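PDB 6C87: Rab GDP dissociation inhibitor alpha from Naegleria fowleri, which probably binds prenylated Rab GTPases in their GDP-bound form, slows nucleotide release and helps retrieve them from membranes. Local coordinates for residues Asp83-Phe88 / Tyr393-Tyr398. Sequence-based numbering, arbitrary orientation.
Sequences DLIPKF and YILDTY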
loop_
_atom_site.group_PDB
_atom_site.type_symbol
_atom_site.label_atom_id
_atom_site.label_comp_id
_atom_site.label_asym_id
_atom_site.label_seq_id
_atom_site.Cartn_x
_atom_site.Cartn_y
_atom_site.Cartn_z
ATOM N N ASP A 83 -34.785 12.438 10.351
ATOM C CA ASP A 83 -34.137 11.432 9.521
ATOM C C ASP A 83 -34.771 10.078 9.806
ATOM O O ASP A 83 -34.721 9.590 10.941
ATOM C CB ASP A 83 -32.639 11.399 9.819
ATOM C CG ASP A 83 -31.941 12.688 9.440
ATOM O OD1 ASP A 83 -32.253 13.252 8.367
ATOM O OD2 ASP A 83 -31.089 13.143 10.228
ATOM N N LEU A 84 -35.361 9.465 8.778
ATOM C CA LEU A 84 -36.047 8.190 8.977
ATOM C C LEU A 84 -35.076 7.070 9.329
ATOM O O LEU A 84 -35.472 6.090 9.973
ATOM C CB LEU A 84 -36.853 7.835 7.737
ATOM C CG LEU A 84 -38.017 8.779 7.430
ATOM C CD1 LEU A 84 -38.679 8.410 6.106
ATOM C CD2 LEU A 84 -39.013 8.720 8.560
ATOM N N ILE A 85 -33.819 7.184 8.909
ATOM C CA ILE A 85 -32.793 6.208 9.272
ATOM C C ILE A 85 -31.606 6.949 9.879
ATOM O O ILE A 85 -30.601 7.198 9.196
ATOM C CB ILE A 85 -32.389 5.348 8.066
ATOM C CG1 ILE A 85 -33.632 4.680 7.460
ATOM C CG2 ILE A 85 -31.369 4.304 8.498
ATOM C CD1 ILE A 85 -33.364 3.779 6.254
ATOM N N PRO A 86 -31.675 7.322 11.151
ATOM C CA PRO A 86 -30.602 8.125 11.746
ATOM C C PRO A 86 -29.423 7.274 12.198
ATOM O O PRO A 86 -29.589 6.198 12.784
ATOM C CB PRO A 86 -31.293 8.774 12.947
ATOM C CG PRO A 86 -32.287 7.730 13.363
ATOM C CD PRO A 86 -32.785 7.098 12.093
ATOM N N LYS A 87 -28.218 7.780 11.935
ATOM C CA LYS A 87 -26.988 7.128 12.363
ATOM C C LYS A 87 -25.975 8.192 12.762
ATOM O O LYS A 87 -25.904 9.263 12.150
ATOM C CB LYS A 87 -26.392 6.228 11.262
ATOM C CG LYS A 87 -27.241 5.022 10.866
ATOM C CD LYS A 87 -26.699 4.380 9.579
ATOM C CE LYS A 87 -27.487 3.132 9.165
ATOM N NZ LYS A 87 -27.062 1.893 9.888
ATOM N N PHE A 88 -25.202 7.897 13.794
ATOM C CA PHE A 88 -24.132 8.780 14.220
ATOM C C PHE A 88 -22.839 8.426 13.491
ATOM O O PHE A 88 -22.652 7.303 13.014
ATOM C CB PHE A 88 -23.919 8.671 15.731
ATOM C CG PHE A 88 -25.024 9.272 16.548
ATOM C CD1 PHE A 88 -25.676 10.420 16.125
ATOM C CD2 PHE A 88 -25.412 8.688 17.740
ATOM C CE1 PHE A 88 -26.686 10.976 16.883
ATOM C CE2 PHE A 88 -26.424 9.239 18.502
ATOM C CZ PHE A 88 -27.056 10.385 18.080
ATOM N N TYR A 393 -42.011 2.375 11.814
ATOM C CA TYR A 393 -41.417 2.409 10.480
ATOM C C TYR A 393 -40.681 1.089 10.250
ATOM O O TYR A 393 -39.551 0.908 10.716
ATOM C CB TYR A 393 -40.485 3.610 10.348
ATOM C CG TYR A 393 -39.932 3.845 8.962
ATOM C CD1 TYR A 393 -40.742 3.752 7.836
ATOM C CD2 TYR A 393 -38.595 4.164 8.781
ATOM C CE1 TYR A 393 -40.231 3.974 6.569
ATOM C CE2 TYR A 393 -38.076 4.396 7.523
ATOM C CZ TYR A 393 -38.895 4.293 6.418
ATOM O OH TYR A 393 -38.365 4.517 5.163
ATOM N N ILE A 394 -41.318 0.168 9.534
ATOM C CA ILE A 394 -40.763 -1.152 9.253
ATOM C C ILE A 394 -40.351 -1.215 7.786
ATOM O O ILE A 394 -41.122 -0.829 6.895
ATOM C CB ILE A 394 -41.777 -2.253 9.597
ATOM C CG1 ILE A 394 -42.231 -2.090 11.048
ATOM C CG2 ILE A 394 -41.165 -3.625 9.365
ATOM C CD1 ILE A 394 -43.408 -2.952 11.422
ATOM N N LEU A 395 -39.140 -1.714 7.534
ATOM C CA LEU A 395 -38.584 -1.778 6.189
ATOM C C LEU A 395 -37.998 -3.154 5.916
ATOM O O LEU A 395 -37.399 -3.771 6.799
ATOM C CB LEU A 395 -37.488 -0.732 5.994
ATOM C CG LEU A 395 -37.889 0.740 5.980
ATOM C CD1 LEU A 395 -36.640 1.609 5.909
ATOM C CD2 LEU A 395 -38.828 1.029 4.811
ATOM N N ASP A 396 -38.147 -3.607 4.678
ATOM C CA ASP A 396 -37.443 -4.786 4.209
ATOM C C ASP A 396 -36.011 -4.412 3.839
ATOM O O ASP A 396 -35.751 -3.323 3.312
ATOM C CB ASP A 396 -38.166 -5.378 2.998
ATOM C CG ASP A 396 -39.539 -5.942 3.345
ATOM O OD1 ASP A 396 -39.666 -6.678 4.345
ATOM O OD2 ASP A 396 -40.501 -5.644 2.614
ATOM N N THR A 397 -35.083 -5.324 4.099
ATOM C CA THR A 397 -33.680 -5.119 3.776
ATOM C C THR A 397 -33.266 -6.068 2.657
ATOM O O THR A 397 -33.799 -7.178 2.524
ATOM C CB THR A 397 -32.793 -5.318 5.014
ATOM O OG1 THR A 397 -32.973 -6.635 5.543
ATOM C CG2 THR A 397 -33.185 -4.329 6.081
ATOM N N TYR A 398 -32.333 -5.607 1.824
ATOM C CA TYR A 398 -31.937 -6.375 0.653
ATOM C C TYR A 398 -30.434 -6.297 0.463
ATOM O O TYR A 398 -29.768 -5.368 0.930
ATOM C CB TYR A 398 -32.624 -5.885 -0.629
ATOM C CG TYR A 398 -34.130 -6.004 -0.634
ATOM C CD1 TYR A 398 -34.929 -4.977 -0.131
ATOM C CD2 TYR A 398 -34.755 -7.140 -1.132
ATOM C CE1 TYR A 398 -36.307 -5.076 -0.130
ATOM C CE2 TYR A 398 -36.135 -7.250 -1.137
ATOM C CZ TYR A 398 -36.908 -6.215 -0.637
ATOM O OH TYR A 398 -38.283 -6.320 -0.639
#
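Leu84 and Tyr393 carry most of this contact, their side chains crossing at about a right angle. Leu84 CB lies 3.7 Å from Tyr393 CE2, oblique to the ring. The backbone Leu84 O is 3.9 Å from Tyr393 CD2, a proximity and not a hydrogen bond. Leu84 CG lies beside the backbone N, and CD1 continues anti to CA (chi2 175°), which carries it toward the phenol end. There Leu84 CD1 is 4.1 Å from Tyr393 CZ and 4.0 Å from Tyr393 OH. The Leu84 side chain also packs on Met59 and Lys62 of helix 56-64 and on Ile312 of strand 302-315.

Ile85 adds a second point of touch. Ile85 CG1 sits at the ring edge, near the ring plane, 4.5 Å from Tyr393 CE2. The chain is extended beyond CG1 (chi2 -179°), which brings Ile85 CD1 to 3.9 Å from Leu395 CD1. Leu395 in turn lays its CG 3.7 Å above the plane of the Tyr393 ring, offset toward the rim.

Strand 389-400 pairs antiparallel with strand 302-315 in the mixed sheet that also includes strand 89-90. The loop leading into strand 89-90 packs back on strand 389-400, within the GDP dissociation inhibitor family fold. No hydrogen bond crosses between the segments. The Tyr393 hydroxyl bonds instead to Glu50 O, while the ring carbons meet mainly aliphatic groups. The chemistry implies a buried apolar join, held by van der Waals contact and the hydrophobic effect.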